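Local coordinates for protein tryptophanyl-tRNA synthetase (Cryptosporidium parvum Iowa II, PDB 3HV0) that probably charges tRNA(Trp) with tryptophan at the expense of ATP, through the class I synthetase portion held in this chain, seen here with tryptophan bound, at residues L77-G82 with L110-T115; Y134-M139 with I154-E159; D314-Y319 with E346-L351. All blocks are in the same frame, centred on the assembly; numbering follows the deposited sequence.

Contact 1: L77-G82 with L110-T115; sequences LYTGRG and LVIQLT. With TRP (tryptophan), chain C.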
# COMPACT_ATOMS: atom_id res chain seq x y z
N LEU A 77 20.12 -3.11 11.78
CA LEU A 77 19.85 -1.68 11.89
C LEU A 77 18.82 -1.29 10.85
O LEU A 77 18.78 -1.86 9.80
CB LEU A 77 21.14 -0.88 11.72
CG LEU A 77 22.29 -1.19 12.69
CD1 LEU A 77 23.67 -0.92 12.11
CD2 LEU A 77 22.09 -0.43 14.00
N TYR A 78 17.97 -0.34 11.16
CA TYR A 78 17.04 0.24 10.19
C TYR A 78 16.99 1.75 10.39
O TYR A 78 16.69 2.25 11.48
CB TYR A 78 15.65 -0.38 10.33
CG TYR A 78 14.47 0.41 9.76
CD1 TYR A 78 14.53 1.02 8.52
CD2 TYR A 78 13.28 0.48 10.45
CE1 TYR A 78 13.44 1.70 8.01
CE2 TYR A 78 12.19 1.16 9.95
CZ TYR A 78 12.27 1.77 8.72
OH TYR A 78 11.16 2.48 8.24
N THR A 79 17.33 2.48 9.34
CA THR A 79 17.19 3.91 9.34
C THR A 79 16.60 4.35 8.01
O THR A 79 16.42 3.53 7.15
CB THR A 79 18.50 4.59 9.65
OG1 THR A 79 18.22 5.85 10.24
CG2 THR A 79 19.33 4.79 8.42
N GLY A 80 16.27 5.62 7.87
CA GLY A 80 15.61 6.10 6.63
C GLY A 80 15.80 7.55 6.31
O GLY A 80 16.46 8.27 7.04
N ARG A 81 15.22 7.96 5.17
CA ARG A 81 15.37 9.29 4.62
C ARG A 81 14.15 9.64 3.71
O ARG A 81 13.70 8.83 2.92
CB ARG A 81 16.70 9.34 3.87
CG ARG A 81 16.83 10.34 2.75
CD ARG A 81 16.77 11.80 3.21
NE ARG A 81 16.84 12.72 2.08
CZ ARG A 81 16.64 14.03 2.16
NH1 ARG A 81 16.37 14.59 3.32
NH2 ARG A 81 16.71 14.77 1.07
N GLY A 82 13.60 10.83 3.86
CA GLY A 82 12.51 11.29 3.01
C GLY A 82 13.02 12.23 1.94
O GLY A 82 13.41 13.34 2.25
N LEU A 110 22.41 -3.80 7.68
CA LEU A 110 21.66 -2.53 7.72
C LEU A 110 20.67 -2.47 6.58
O LEU A 110 20.93 -3.00 5.50
CB LEU A 110 22.62 -1.33 7.64
CG LEU A 110 22.07 0.07 7.29
CD1 LEU A 110 21.26 0.63 8.42
CD2 LEU A 110 23.24 0.99 6.94
N VAL A 111 19.57 -1.78 6.83
CA VAL A 111 18.43 -1.69 5.93
C VAL A 111 18.01 -0.21 5.90
O VAL A 111 17.87 0.36 6.96
CB VAL A 111 17.31 -2.62 6.50
CG1 VAL A 111 15.97 -1.90 6.56
CG2 VAL A 111 17.26 -3.96 5.74
N ILE A 112 17.89 0.42 4.72
CA ILE A 112 17.65 1.86 4.59
C ILE A 112 16.46 2.18 3.63
O ILE A 112 16.50 1.82 2.46
CB ILE A 112 18.91 2.58 4.08
CG1 ILE A 112 20.13 2.27 4.97
CG2 ILE A 112 18.70 4.05 4.05
CD1 ILE A 112 21.43 2.94 4.54
N GLN A 113 15.45 2.91 4.11
CA GLN A 113 14.22 3.16 3.35
C GLN A 113 14.15 4.59 2.79
O GLN A 113 14.18 5.57 3.55
CB GLN A 113 13.00 2.91 4.24
CG GLN A 113 11.66 3.24 3.58
CD GLN A 113 10.46 3.08 4.52
OE1 GLN A 113 10.44 3.64 5.61
NE2 GLN A 113 9.47 2.30 4.10
N LEU A 114 14.09 4.72 1.48
CA LEU A 114 13.88 6.03 0.90
C LEU A 114 12.38 6.19 0.65
O LEU A 114 11.81 5.49 -0.16
CB LEU A 114 14.74 6.20 -0.33
CG LEU A 114 16.17 6.46 0.15
CD1 LEU A 114 17.20 5.50 -0.47
CD2 LEU A 114 16.51 7.92 -0.06
N THR A 115 11.75 7.11 1.36
CA THR A 115 10.31 7.21 1.38
C THR A 115 9.75 8.10 0.28
O THR A 115 9.10 9.10 0.56
CB THR A 115 9.77 7.67 2.77
OG1 THR A 115 10.10 9.05 3.03
CG2 THR A 115 10.35 6.83 3.84
N TRP C . 10.03 9.69 7.12
CA TRP C . 11.46 9.89 7.51
C TRP C . 11.87 11.33 7.22
O TRP C . 11.22 12.01 6.41
CB TRP C . 12.41 8.90 6.81
CG TRP C . 12.50 7.56 7.49
CD1 TRP C . 11.93 6.38 7.08
CD2 TRP C . 13.22 7.24 8.69
NE1 TRP C . 12.24 5.37 7.94
CE2 TRP C . 13.02 5.87 8.95
CE3 TRP C . 14.00 7.98 9.57
CZ2 TRP C . 13.58 5.23 10.05
CZ3 TRP C . 14.55 7.34 10.67
CH2 TRP C . 14.33 5.97 10.90
OXT TRP C . 12.86 11.80 7.82

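Contact 2: Y134-M139 with I154-E159; sequences YAYENM and IFTNLE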
# COMPACT_ATOMS: atom_id res chain seq x y z
N TYR A 134 14.76 12.17 -6.80
CA TYR A 134 15.40 12.73 -5.63
C TYR A 134 15.86 11.60 -4.72
O TYR A 134 16.87 11.72 -4.03
CB TYR A 134 14.43 13.58 -4.82
CG TYR A 134 14.04 14.94 -5.33
CD1 TYR A 134 14.57 15.47 -6.50
CD2 TYR A 134 13.12 15.70 -4.62
CE1 TYR A 134 14.18 16.74 -6.96
CE2 TYR A 134 12.72 16.95 -5.05
CZ TYR A 134 13.25 17.48 -6.22
OH TYR A 134 12.84 18.72 -6.63
N ALA A 135 15.07 10.52 -4.70
CA ALA A 135 15.45 9.31 -3.99
C ALA A 135 16.77 8.75 -4.48
O ALA A 135 17.64 8.42 -3.68
CB ALA A 135 14.37 8.26 -4.12
N TYR A 136 16.93 8.64 -5.80
CA TYR A 136 18.14 8.01 -6.34
C TYR A 136 19.39 8.86 -6.14
O TYR A 136 20.46 8.32 -5.87
CB TYR A 136 17.96 7.52 -7.78
CG TYR A 136 17.57 6.05 -7.76
CD1 TYR A 136 18.47 5.05 -8.14
CD2 TYR A 136 16.33 5.67 -7.27
CE1 TYR A 136 18.09 3.69 -8.07
CE2 TYR A 136 15.95 4.33 -7.20
CZ TYR A 136 16.82 3.35 -7.59
OH TYR A 136 16.39 2.05 -7.49
N GLU A 137 19.25 10.17 -6.23
CA GLU A 137 20.38 11.05 -5.95
C GLU A 137 20.73 10.98 -4.48
O GLU A 137 21.91 10.87 -4.12
CB GLU A 137 20.07 12.48 -6.35
CG GLU A 137 19.89 12.69 -7.84
CD GLU A 137 21.12 12.34 -8.63
OE1 GLU A 137 22.23 12.47 -8.09
OE2 GLU A 137 20.99 11.95 -9.81
N ASN A 138 19.70 11.02 -3.64
CA ASN A 138 19.87 10.84 -2.19
C ASN A 138 20.63 9.56 -1.81
O ASN A 138 21.45 9.60 -0.90
CB ASN A 138 18.51 10.85 -1.49
CG ASN A 138 17.92 12.26 -1.36
OD1 ASN A 138 17.01 12.46 -0.57
ND2 ASN A 138 18.45 13.24 -2.12
N MET A 139 20.38 8.45 -2.52
CA MET A 139 21.12 7.20 -2.29
C MET A 139 22.62 7.38 -2.45
O MET A 139 23.39 6.80 -1.68
CB MET A 139 20.71 6.09 -3.27
CG MET A 139 19.31 5.60 -3.10
SD MET A 139 18.97 4.04 -3.92
CE MET A 139 20.57 3.24 -3.71
N ILE A 154 19.67 -0.97 0.56
CA ILE A 154 18.97 0.30 0.41
C ILE A 154 17.84 0.08 -0.59
O ILE A 154 17.98 -0.74 -1.50
CB ILE A 154 19.92 1.41 -0.07
CG1 ILE A 154 21.22 1.38 0.76
CG2 ILE A 154 19.21 2.80 -0.04
CD1 ILE A 154 22.23 2.52 0.46
N PHE A 155 16.72 0.80 -0.41
CA PHE A 155 15.58 0.64 -1.27
C PHE A 155 14.61 1.82 -1.19
O PHE A 155 14.50 2.51 -0.16
CB PHE A 155 14.82 -0.65 -0.89
CG PHE A 155 14.22 -0.63 0.50
CD1 PHE A 155 14.95 -1.06 1.60
CD2 PHE A 155 12.92 -0.17 0.70
CE1 PHE A 155 14.40 -1.03 2.86
CE2 PHE A 155 12.37 -0.13 1.95
CZ PHE A 155 13.11 -0.57 3.04
N THR A 156 13.88 2.04 -2.28
CA THR A 156 12.79 3.00 -2.28
C THR A 156 11.47 2.27 -2.06
O THR A 156 11.31 1.13 -2.48
CB THR A 156 12.68 3.79 -3.61
OG1 THR A 156 11.99 3.01 -4.60
CG2 THR A 156 14.06 4.25 -4.10
N ASN A 157 10.51 2.94 -1.43
CA ASN A 157 9.21 2.34 -1.22
C ASN A 157 8.52 2.00 -2.55
O ASN A 157 7.86 0.99 -2.66
CB ASN A 157 8.32 3.22 -0.36
CG ASN A 157 8.66 3.15 1.10
OD1 ASN A 157 9.28 2.20 1.56
ND2 ASN A 157 8.27 4.16 1.84
N LEU A 158 8.69 2.82 -3.58
CA LEU A 158 8.04 2.50 -4.85
C LEU A 158 8.55 1.18 -5.43
O LEU A 158 7.85 0.51 -6.20
CB LEU A 158 8.17 3.65 -5.86
CG LEU A 158 7.16 4.81 -5.70
CD1 LEU A 158 7.03 5.64 -6.97
CD2 LEU A 158 5.80 4.32 -5.35
N GLU A 159 9.77 0.79 -5.07
CA GLU A 159 10.34 -0.39 -5.66
C GLU A 159 10.28 -1.64 -4.81
O GLU A 159 10.34 -2.72 -5.35
CB GLU A 159 11.74 -0.11 -6.14
CG GLU A 159 11.70 0.59 -7.49
CD GLU A 159 13.03 1.07 -7.96
OE1 GLU A 159 14.01 0.98 -7.20
OE2 GLU A 159 13.08 1.55 -9.11

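Contact 3: D314-Y319 with E346-L351; sequences DVSWQY and EIKSIL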
# COMPACT_ATOMS: atom_id res chain seq x y z
N ASP A 314 23.70 30.15 20.17
CA ASP A 314 24.61 30.27 19.02
C ASP A 314 24.60 29.01 18.14
O ASP A 314 25.05 27.93 18.55
CB ASP A 314 26.03 30.61 19.46
CG ASP A 314 26.93 30.99 18.28
OD1 ASP A 314 27.01 32.19 17.92
OD2 ASP A 314 27.54 30.07 17.69
N VAL A 315 24.10 29.17 16.92
CA VAL A 315 23.91 28.06 15.99
C VAL A 315 25.24 27.52 15.51
O VAL A 315 25.38 26.33 15.26
CB VAL A 315 23.07 28.49 14.76
CG1 VAL A 315 22.97 27.35 13.72
CG2 VAL A 315 21.66 28.96 15.20
N SER A 316 26.23 28.40 15.38
CA SER A 316 27.56 27.98 14.95
C SER A 316 28.25 27.11 16.01
O SER A 316 28.88 26.11 15.68
CB SER A 316 28.42 29.19 14.57
OG SER A 316 27.89 29.87 13.44
N TRP A 317 28.11 27.46 17.28
CA TRP A 317 28.70 26.65 18.36
C TRP A 317 28.10 25.23 18.39
O TRP A 317 28.83 24.23 18.47
CB TRP A 317 28.50 27.32 19.71
CG TRP A 317 28.78 26.42 20.88
CD1 TRP A 317 27.86 25.95 21.77
CD2 TRP A 317 30.04 25.86 21.26
NE1 TRP A 317 28.47 25.13 22.69
CE2 TRP A 317 29.81 25.06 22.40
CE3 TRP A 317 31.34 25.96 20.76
CZ2 TRP A 317 30.84 24.36 23.05
CZ3 TRP A 317 32.36 25.26 21.40
CH2 TRP A 317 32.10 24.48 22.53
N GLN A 318 26.78 25.17 18.33
CA GLN A 318 26.05 23.91 18.31
C GLN A 318 26.39 23.04 17.09
O GLN A 318 26.34 21.83 17.18
CB GLN A 318 24.54 24.17 18.36
N TYR A 319 26.74 23.65 15.95
CA TYR A 319 27.19 22.89 14.78
C TYR A 319 28.56 22.24 14.99
O TYR A 319 28.77 21.09 14.61
CB TYR A 319 27.29 23.79 13.55
CG TYR A 319 26.08 23.76 12.65
CD1 TYR A 319 24.87 24.27 13.08
CD2 TYR A 319 26.16 23.23 11.38
CE1 TYR A 319 23.77 24.26 12.27
CE2 TYR A 319 25.06 23.21 10.55
CZ TYR A 319 23.86 23.74 11.00
OH TYR A 319 22.75 23.72 10.17
N GLU A 346 34.92 34.95 14.17
CA GLU A 346 35.91 33.86 14.11
C GLU A 346 35.26 32.47 14.28
O GLU A 346 35.60 31.52 13.57
CB GLU A 346 37.03 34.04 15.15
CG GLU A 346 38.34 33.36 14.73
CD GLU A 346 39.31 33.11 15.88
OE1 GLU A 346 39.22 33.79 16.92
OE2 GLU A 346 40.18 32.22 15.73
N ILE A 347 34.32 32.36 15.21
CA ILE A 347 33.64 31.08 15.45
C ILE A 347 32.90 30.64 14.20
O ILE A 347 32.79 29.43 13.94
CB ILE A 347 32.65 31.12 16.66
CG1 ILE A 347 32.19 29.70 17.02
CG2 ILE A 347 31.44 31.97 16.36
CD1 ILE A 347 31.45 29.60 18.35
N LYS A 348 32.39 31.59 13.42
CA LYS A 348 31.66 31.27 12.20
C LYS A 348 32.60 30.82 11.09
O LYS A 348 32.21 30.03 10.23
CB LYS A 348 30.84 32.45 11.73
CG LYS A 348 29.73 32.81 12.69
CD LYS A 348 29.02 34.08 12.28
CE LYS A 348 27.84 33.79 11.37
NZ LYS A 348 26.67 33.27 12.14
N SER A 349 33.84 31.31 11.13
CA SER A 349 34.85 30.93 10.14
C SER A 349 35.38 29.52 10.43
O SER A 349 35.50 28.71 9.52
CB SER A 349 36.00 31.94 10.09
OG SER A 349 37.10 31.42 9.37
N ILE A 350 35.66 29.24 11.69
CA ILE A 350 36.11 27.90 12.09
C ILE A 350 35.13 26.81 11.63
O ILE A 350 35.53 25.77 11.11
CB ILE A 350 36.32 27.80 13.62
CG1 ILE A 350 37.45 28.72 14.07
CG2 ILE A 350 36.63 26.37 14.02
CD1 ILE A 350 37.56 28.90 15.58
N LEU A 351 33.84 27.07 11.85
CA LEU A 351 32.75 26.19 11.39
C LEU A 351 32.70 26.02 9.88
O LEU A 351 32.51 24.91 9.38
CB LEU A 351 31.40 26.73 11.88
CG LEU A 351 30.15 26.08 11.32
CD1 LEU A 351 30.13 24.59 11.62
CD2 LEU A 351 28.93 26.75 11.88
O HOH W 1 26.40 31.99 15.00

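Contact 1: L77-G82 with L110-T115
Tyr78 OH sits 3.0 Å from Gln113 OE1 and accepts a hydrogen bond from the indole NE1 of the bound tryptophan at 3.1 Å. This bond is nearly straight (163° at the hydrogen), and Tyr78 OH also bonds to Gln201 O. The phenol thus reads the one polar edge atom of the substrate indole, and tryptophan CZ2 lies over one face of the Tyr78 ring, offset toward the rim. Gln113 reaches the site extended, with CG anti to its backbone N (chi1 176°), and turns its amide 70° from the phenol plane. Its NE2 is held by Asn157 and Val200. Val111 O lies in the plane of the Tyr78 ring at its edge, 3.7 Å from Tyr78 CD1. The indole rests directly against the backbone at Gly80, whose CA is 3.4 Å from tryptophan CD2.

On the sheet face of Leu77, Thr79 and Arg81, Leu77 CB meets Leu110 CD1 at 3.6 Å, and Leu114 CD2 rests on the Arg81 chain near CG. The parallel ladder runs from a weak Val111 N to Leu77 O bond up to Thr115 N on Arg81 O at 3.0 Å. These central strands belong to the Rossmann-type catalytic fold. Helix 93-106 makes the crossover between them and packs on Thr79 and Leu110, while strands 222-227 and 152-156 extend the sheet on either side.

Contact 2: Y134-M139 with I154-E159
Tyr136 and Met139, from helix 128-143, lie against Thr156 and Ile154 at the end of strand 152-156, with the helical segment 134-139 running almost antiparallel (168°) to the strand segment 154-156. This helix is part of the connection between the parallel neighbours 110-114 and 152-156, so the contact packs a crossover helix of the Rossmann-type fold on its own sheet.

The tight part is apolar. Met139 and Ile154 lie alongside each other, pointing opposite ways, and Met139 CE comes within 3.9 Å of Ile154 CG2. The methionine bends at its last torsion, and within the helix its SD stands 4.2 Å above the centre of the Tyr136 ring plane, a Met-aromatic contact. Thr156 presents its methyl: CG2 is anti to the carbonyl carbon and points at the helix, 4.0 Å from Ala135 CB and 3.6 Å from Tyr136 CE2. The same rotation (chi1 81°) leaves OG1 facing the following helix, where it accepts a weak capping bond from Glu159 N. Leu114 and Ile374 close in around Met139.

Toward solvent the contact narrows to a single polar link. The exposed Glu159 extends from the first turn of helix 157-174 to meet Tyr136 head-on, and Tyr136 OH donates to Glu159 OE1 at 2.6 Å. The oxygen lies in the ring plane at its edge and uses its syn lone pair, with the carboxylate turned 77° from the ring. His132 also touches Glu159.

With the phenol as donor, the acceptor exposed and a helix N-terminus nearby, Glu159 is probably ionised. The phenol therefore plays two parts, with its ring in the apolar layer and its hydroxyl holding a probably charged carboxylate at the solvent side.

Contact 3: D314-Y319 with E346-L351
Ser316 and Tyr319 pack against Leu351 where the N-terminal turn of helix 315-323 meets helix 344-367, the segments 315-319 and 346-351 crossing at 36°, a helix-helix contact in what is probably the C-terminal helical domain of the synthetase. Leu351 sits between Ser316 and Tyr319: with CG anti to the backbone N (chi1 170°), its two methyls fork over the other helix. CD1 comes 3.5 Å from Tyr319 CB, and CD2 lies 3.6 Å from Ser316 CA. One turn earlier, Ile347 also extends CG1 away from its own backbone N, which carries Ile347 CD1 to 4.0 Å from Trp317 CB and beside Asp314 OD2. Asp314 is the N-cap residue, and its OD2 accepts from Trp317 N at 2.7 Å, met almost head-on along its C-O bond. Beside this apolar patch, Lys348 lays CG 3.5 Å from Ser316 OG and then bends at its last two torsions (chi3 91°). The two bends place NZ within reach of a water and of Ala293 O and Ile289 O, both weak bonds. That water joins three polar groups, donating to Asp314 OD1 at 3.0 Å and accepting from Ser316 OG at 3.0 Å and from Lys348 NZ at 3.1 Å.

How the contacts relate
Contacts 1 and 2 are neighbours in the catalytic domain, their centres about 9 Å apart, and both build on the same sheet. Arg81 to Asn138 and Gln113 to Asn157 hydrogen bonds tie them together, while Leu114 packs on Met139 and Ile154. Contact 1 is wholly buried and mixes a backbone ladder with a polar substrate pocket; contact 2 buries an apolar layer but ends at an exposed carboxylate. Contact 3 stands apart, its nearest atoms about 13 Å from contact 1 and about 17 Å from contact 2. It joins helices alone, through methyl packing and a water-mediated polar cluster, and does not touch the bound tryptophan.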